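Local coordinates for protein GlcNAc-alpha-1,4-Gal-releasing endo-beta-galactosidase (Clostridium perfringens, PDB 1UPS) that probably hydrolyses O-glycosyl bonds as an endo-beta-galactosidase of glycoside hydrolase family 16, releasing GlcNAc-alpha-1,4-Gal, and binds a calcium ion, at residues 45-49 against 121-125; 52-56 against 103-109. One frame throughout, in Å; residues are numbered along the deposited sequence. Where two conformers were deposited one is given.

In this family 16 enzyme, two contacts fasten the connection after strand 30-36 to the chain around strands 101-102 and 121-122. Along the chain the order is 45-49, 52-56, 103-109, 121-125, so both segments of contact 2 fall between those of contact 1. The first two segments belong to the long connection between strands 30-36 and 66-70; 103-109 begins the connection from strand 101-102 to its antiparallel partner 121-122, and 121-125 starts on that partner and runs past it. The contact centres lie about 15 Å apart, and Arg122 packs on Lys103 between them. One connection is thereby fastened to the other twice, once near the surface and once in a buried position.

Contact 1: residues 45-49 against 121-125; sequences REKWT and WRGYT
The indole of Trp121 reaches across to the backbone of 45-49 with the outer carbons of its six-membered ring. CZ2 of Trp121 lies 3.5 Å from Arg45 O, while CH2 comes equally near to the carbonyl carbon of Trp48, so consecutive peptide groups bend round the benzo end of the ring. With CG anti to the backbone N (chi1 170°), the indole extends from the strand toward this bend. Glu46 C and Trp48 N sit at the ring's edge, in its plane, whereas Gly123 N lies over one face, 3.5 Å above the plane and offset toward the rim. The one side-chain pair of note is apolar: Thr49 CB stands 4.1 Å from Trp121 CZ3.

In the fold, this contact sets the connection that follows strand 30-36 against the end of strand 121-122, a short strand paired with 101-102 in the family 16 domain. Thr49 also makes a backbone hydrogen bond to Met99 of strand 94-99.

Main chain meets main chain most closely at Gly123, whose CA donates a C-H...O contact to Lys47 O at 3.5 Å, with an angle of 158° at the hydrogen. Lys47 O is buried here and has no conventional hydrogen-bond partner in the model.

Several polar ends find their partners beyond the two segments: Lys47 NZ bonds to Ser35 O, Trp48 NE1 to Asp36 OD1, and Tyr124 OH to Asp33 OD2. Within 121-125, Arg122 NE donates to Thr125 OG1 at 2.9 Å, while its terminal nitrogens form salt bridges with Glu120, Asp155 and Glu245.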
loop_
_atom_site.group_PDB
_atom_site.type_symbol
_atom_site.label_atom_id
_atom_site.label_comp_id
_atom_site.label_asym_id
_atom_site.label_seq_id
_atom_site.Cartn_x
_atom_site.Cartn_y
_atom_site.Cartn_z
ATOM N N ARG A 45 -4.127 16.616 21.631
ATOM C CA ARG A 45 -3.530 15.578 22.469
ATOM C C ARG A 45 -4.510 14.461 22.849
ATOM O O ARG A 45 -4.139 13.486 23.520
ATOM C CB ARG A 45 -2.852 16.213 23.688
ATOM C CG ARG A 45 -1.686 17.100 23.266
ATOM C CD ARG A 45 -0.745 17.497 24.375
ATOM N NE ARG A 45 0.323 18.362 23.867
ATOM C CZ ARG A 45 1.470 17.919 23.343
ATOM N NH1 ARG A 45 1.718 16.613 23.268
ATOM N NH2 ARG A 45 2.381 18.787 22.909
ATOM N N GLU A 46 -5.757 14.597 22.411
ATOM C CA GLU A 46 -6.700 13.495 22.515
ATOM C C GLU A 46 -6.501 12.511 21.359
ATOM O O GLU A 46 -7.007 11.386 21.407
ATOM C CB GLU A 46 -8.153 14.012 22.566
ATOM C CG GLU A 46 -8.538 14.685 23.888
ATOM C CD GLU A 46 -8.325 13.799 25.111
ATOM O OE1 GLU A 46 -7.742 14.288 26.107
ATOM O OE2 GLU A 46 -8.746 12.616 25.092
ATOM N N LYS A 47 -5.750 12.918 20.334
ATOM C CA LYS A 47 -5.534 12.071 19.145
ATOM C C LYS A 47 -4.083 11.614 18.983
ATOM O O LYS A 47 -3.825 10.502 18.492
ATOM C CB LYS A 47 -5.964 12.826 17.878
ATOM C CG LYS A 47 -7.438 13.190 17.857
ATOM C CD LYS A 47 -7.848 13.980 16.621
ATOM C CE LYS A 47 -9.389 14.204 16.655
ATOM N NZ LYS A 47 -9.849 15.245 15.707
ATOM N N TRP A 48 -3.146 12.481 19.377
ATOM C CA TRP A 48 -1.714 12.281 19.100
ATOM C C TRP A 48 -0.829 12.504 20.318
ATOM O O TRP A 48 -1.112 13.371 21.169
ATOM C CB TRP A 48 -1.227 13.261 18.008
ATOM C CG TRP A 48 -2.021 13.194 16.749
ATOM C CD1 TRP A 48 -3.011 14.057 16.357
ATOM C CD2 TRP A 48 -1.918 12.203 15.722
ATOM N NE1 TRP A 48 -3.517 13.670 15.137
ATOM C CE2 TRP A 48 -2.884 12.523 14.734
ATOM C CE3 TRP A 48 -1.109 11.064 15.536
ATOM C CZ2 TRP A 48 -3.049 11.767 13.564
ATOM C CZ3 TRP A 48 -1.276 10.301 14.371
ATOM C CH2 TRP A 48 -2.253 10.654 13.405
ATOM N N THR A 49 0.268 11.752 20.361
ATOM C CA THR A 49 1.413 12.131 21.168
ATOM C C THR A 49 2.562 12.608 20.265
ATOM O O THR A 49 2.684 12.155 19.123
ATOM C CB THR A 49 1.824 10.990 22.128
ATOM O OG1 THR A 49 2.856 11.468 23.006
ATOM C CG2 THR A 49 2.452 9.774 21.391
ATOM N N TRP A 121 -1.979 4.219 26.172
ATOM C CA TRP A 121 -2.891 5.252 25.686
ATOM C C TRP A 121 -3.138 5.066 24.182
ATOM O O TRP A 121 -2.216 4.747 23.422
ATOM C CB TRP A 121 -2.332 6.656 26.014
ATOM C CG TRP A 121 -3.080 7.775 25.332
ATOM C CD1 TRP A 121 -4.203 8.432 25.785
ATOM C CD2 TRP A 121 -2.760 8.355 24.067
ATOM N NE1 TRP A 121 -4.600 9.377 24.867
ATOM C CE2 TRP A 121 -3.732 9.352 23.799
ATOM C CE3 TRP A 121 -1.735 8.141 23.126
ATOM C CZ2 TRP A 121 -3.701 10.142 22.637
ATOM C CZ3 TRP A 121 -1.724 8.903 21.954
ATOM C CH2 TRP A 121 -2.699 9.898 21.727
ATOM N N ARG A 122 -4.391 5.238 23.760
ATOM C CA ARG A 122 -4.765 5.005 22.374
ATOM C C ARG A 122 -5.574 6.193 21.872
ATOM O O ARG A 122 -6.767 6.336 22.207
ATOM C CB ARG A 122 -5.562 3.695 22.215
ATOM C CG ARG A 122 -4.877 2.464 22.848
ATOM C CD ARG A 122 -5.754 1.239 22.893
ATOM N NE ARG A 122 -5.883 0.525 21.620
ATOM C CZ ARG A 122 -5.236 -0.601 21.322
ATOM N NH1 ARG A 122 -5.455 -1.206 20.160
ATOM N NH2 ARG A 122 -4.353 -1.118 22.182
ATOM N N GLY A 123 -4.909 7.050 21.099
ATOM C CA GLY A 123 -5.553 8.178 20.435
ATOM C C GLY A 123 -6.478 7.706 19.332
ATOM O O GLY A 123 -7.667 8.085 19.281
ATOM N N TYR A 124 -5.939 6.878 18.440
ATOM C CA TYR A 124 -6.730 6.216 17.411
ATOM C C TYR A 124 -6.081 4.912 16.977
ATOM O O TYR A 124 -5.000 4.912 16.379
ATOM C CB TYR A 124 -6.944 7.118 16.183
ATOM C CG TYR A 124 -7.897 6.490 15.175
ATOM C CD1 TYR A 124 -9.249 6.309 15.490
ATOM C CD2 TYR A 124 -7.443 6.058 13.920
ATOM C CE1 TYR A 124 -10.128 5.724 14.578
ATOM C CE2 TYR A 124 -8.310 5.452 13.003
ATOM C CZ TYR A 124 -9.655 5.300 13.345
ATOM O OH TYR A 124 -10.530 4.722 12.459
ATOM N N THR A 125 -6.740 3.805 17.293
ATOM C CA THR A 125 -6.315 2.498 16.811
ATOM C C THR A 125 -7.540 1.827 16.208
ATOM O O THR A 125 -8.639 1.884 16.795
ATOM C CB THR A 125 -5.782 1.621 17.969
ATOM O OG1 THR A 125 -6.763 1.577 19.013
ATOM C CG2 THR A 125 -4.536 2.268 18.646
#

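Contact 2: residues 52-56 against 103-109; sequences YLPHW and KSWIHNF
A type II beta turn from Lys103 to Ile106, followed by an inverse gamma turn centred on Asn108, packs against the short 3-10 segment 54-56, joining two loops of the family 16 domain. His55 NE2 donates to Ile106 O at 2.8 Å; the oxygen lies in the imidazole plane and accepts the N-H on a lone pair. Lys103 O sits over one face of the same ring, whose ND1 meets a water that accepts from Lys103 N. His55 CG occupies the position between backbone N and carbonyl carbon (chi1 52°), which carries NE2 to Ile106 O.

His55 CD2 lies 3.4 Å above one face of the Trp56 ring, over its centre. The Asn108 amide lies over the opposite face, offset toward the rim, the two planes 22° apart, and its ND2 bonds to Thr112 O. Trp56 NE1 makes weak hydrogen bonds to both Ile106 O and His107 O. Phe109 turns an edge to the indole face in an offset edge-to-face pair, planes at 86°, and Leu53 CD1 packs 3.9 Å from His107 CD2.

Ile106 O is thus gripped by two ring N-H donors of unequal strength, and the bond at NE2 places a proton there, leaving ND1 probably unprotonated if His55 is neutral.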
loop_
_atom_site.group_PDB
_atom_site.type_symbol
_atom_site.label_atom_id
_atom_site.label_comp_id
_atom_site.label_asym_id
_atom_site.label_seq_id
_atom_site.Cartn_x
_atom_site.Cartn_y
_atom_site.Cartn_z
ATOM N N TYR A 52 8.382 9.989 19.567
ATOM C CA TYR A 52 8.608 8.869 18.671
ATOM C C TYR A 52 8.955 7.631 19.527
ATOM O O TYR A 52 9.970 7.632 20.216
ATOM C CB TYR A 52 9.750 9.233 17.690
ATOM C CG TYR A 52 10.082 8.163 16.655
ATOM C CD1 TYR A 52 9.103 7.278 16.189
ATOM C CD2 TYR A 52 11.376 8.054 16.135
ATOM C CE1 TYR A 52 9.425 6.273 15.230
ATOM C CE2 TYR A 52 11.707 7.077 15.178
ATOM C CZ TYR A 52 10.725 6.193 14.736
ATOM O OH TYR A 52 11.066 5.220 13.816
ATOM N N LEU A 53 8.102 6.599 19.504
ATOM C CA LEU A 53 8.371 5.320 20.224
ATOM C C LEU A 53 9.162 5.488 21.542
ATOM O O LEU A 53 10.216 4.869 21.727
ATOM C CB LEU A 53 9.067 4.302 19.305
ATOM C CG LEU A 53 8.332 3.989 17.995
ATOM C CD1 LEU A 53 9.238 3.200 17.030
ATOM C CD2 LEU A 53 7.025 3.226 18.262
ATOM N N PRO A 54 8.649 6.323 22.451
ATOM C CA PRO A 54 9.428 6.730 23.637
ATOM C C PRO A 54 9.779 5.591 24.607
ATOM O O PRO A 54 10.723 5.745 25.389
ATOM C CB PRO A 54 8.543 7.787 24.298
ATOM C CG PRO A 54 7.131 7.463 23.835
ATOM C CD PRO A 54 7.320 6.965 22.412
ATOM N N HIS A 55 9.070 4.467 24.532
ATOM C CA HIS A 55 9.385 3.299 25.371
ATOM C C HIS A 55 10.759 2.675 25.092
ATOM O O HIS A 55 11.277 1.921 25.937
ATOM C CB HIS A 55 8.302 2.232 25.226
ATOM C CG HIS A 55 8.003 1.870 23.806
ATOM N ND1 HIS A 55 7.274 2.687 22.973
ATOM C CD2 HIS A 55 8.355 0.793 23.067
ATOM C CE1 HIS A 55 7.168 2.122 21.783
ATOM N NE2 HIS A 55 7.814 0.969 21.811
ATOM N N TRP A 56 11.364 2.971 23.935
ATOM C CA TRP A 56 12.698 2.415 23.635
ATOM C C TRP A 56 13.843 3.210 24.267
ATOM O O TRP A 56 14.961 2.725 24.326
ATOM C CB TRP A 56 12.959 2.258 22.128
ATOM C CG TRP A 56 11.993 1.328 21.440
ATOM C CD1 TRP A 56 11.300 1.575 20.282
ATOM C CD2 TRP A 56 11.609 0.013 21.868
ATOM N NE1 TRP A 56 10.508 0.496 19.970
ATOM C CE2 TRP A 56 10.675 -0.479 20.923
ATOM C CE3 TRP A 56 11.956 -0.805 22.967
ATOM C CZ2 TRP A 56 10.063 -1.737 21.047
ATOM C CZ3 TRP A 56 11.368 -2.071 23.085
ATOM C CH2 TRP A 56 10.414 -2.522 22.125
ATOM N N LYS A 103 2.375 2.987 23.876
ATOM C CA LYS A 103 2.176 1.647 24.411
ATOM C C LYS A 103 3.511 0.914 24.495
ATOM O O LYS A 103 4.323 1.006 23.572
ATOM C CB LYS A 103 1.167 0.859 23.540
ATOM C CG LYS A 103 0.720 -0.491 24.146
ATOM C CD LYS A 103 -0.463 -1.066 23.359
ATOM C CE LYS A 103 -1.033 -2.362 23.966
ATOM N NZ LYS A 103 -0.257 -3.560 23.551
ATOM N N SER A 104 3.720 0.186 25.595
ATOM C CA SER A 104 4.954 -0.583 25.795
ATOM C C SER A 104 5.202 -1.576 24.652
ATOM O O SER A 104 4.255 -2.130 24.089
ATOM C CB SER A 104 4.894 -1.372 27.114
ATOM O OG SER A 104 5.015 -0.518 28.238
ATOM N N TRP A 105 6.482 -1.800 24.344
ATOM C CA TRP A 105 6.948 -2.872 23.456
ATOM C C TRP A 105 6.631 -2.702 21.960
ATOM O O TRP A 105 7.050 -3.533 21.154
ATOM C CB TRP A 105 6.435 -4.248 23.932
ATOM C CG TRP A 105 7.070 -4.737 25.204
ATOM C CD1 TRP A 105 6.482 -4.856 26.430
ATOM C CD2 TRP A 105 8.411 -5.203 25.350
ATOM N NE1 TRP A 105 7.383 -5.361 27.338
ATOM C CE2 TRP A 105 8.578 -5.583 26.702
ATOM C CE3 TRP A 105 9.496 -5.333 24.474
ATOM C CZ2 TRP A 105 9.792 -6.085 27.202
ATOM C CZ3 TRP A 105 10.711 -5.835 24.973
ATOM C CH2 TRP A 105 10.839 -6.201 26.326
ATOM N N ILE A 106 5.944 -1.626 21.581
ATOM C CA ILE A 106 5.505 -1.503 20.181
ATOM C C ILE A 106 6.663 -1.318 19.183
ATOM O O ILE A 106 7.501 -0.422 19.350
ATOM C CB ILE A 106 4.465 -0.373 19.999
ATOM C CG1 ILE A 106 3.204 -0.667 20.836
ATOM C CG2 ILE A 106 4.103 -0.259 18.501
ATOM C CD1 ILE A 106 2.514 -2.044 20.516
ATOM N N HIS A 107 6.675 -2.153 18.143
ATOM C CA HIS A 107 7.587 -1.983 16.994
ATOM C C HIS A 107 9.065 -2.036 17.417
ATOM O O HIS A 107 9.806 -1.022 17.367
ATOM C CB HIS A 107 7.284 -0.702 16.192
ATOM C CG HIS A 107 8.066 -0.614 14.913
ATOM N ND1 HIS A 107 7.868 -1.486 13.865
ATOM C CD2 HIS A 107 9.073 0.210 14.537
ATOM C CE1 HIS A 107 8.728 -1.210 12.898
ATOM N NE2 HIS A 107 9.457 -0.172 13.274
ATOM N N ASN A 108 9.461 -3.236 17.822
ATOM C CA ASN A 108 10.826 -3.510 18.280
ATOM C C ASN A 108 11.788 -3.750 17.120
ATOM O O ASN A 108 12.274 -4.869 16.905
ATOM C CB ASN A 108 10.833 -4.687 19.266
ATOM C CG ASN A 108 12.081 -4.706 20.123
ATOM O OD1 ASN A 108 12.960 -3.848 19.956
ATOM N ND2 ASN A 108 12.150 -5.644 21.073
ATOM N N PHE A 109 12.060 -2.687 16.367
ATOM C CA PHE A 109 12.870 -2.785 15.153
ATOM C C PHE A 109 14.296 -3.247 15.484
ATOM O O PHE A 109 14.953 -3.877 14.652
ATOM C CB PHE A 109 12.925 -1.438 14.408
ATOM C CG PHE A 109 13.460 -0.310 15.235
ATOM C CD1 PHE A 109 14.832 -0.012 15.252
ATOM C CD2 PHE A 109 12.604 0.466 15.999
ATOM C CE1 PHE A 109 15.324 1.031 16.042
ATOM C CE2 PHE A 109 13.085 1.503 16.792
ATOM C CZ PHE A 109 14.455 1.790 16.812
HETATM O O HOH W 1 4.875 4.396 22.898
#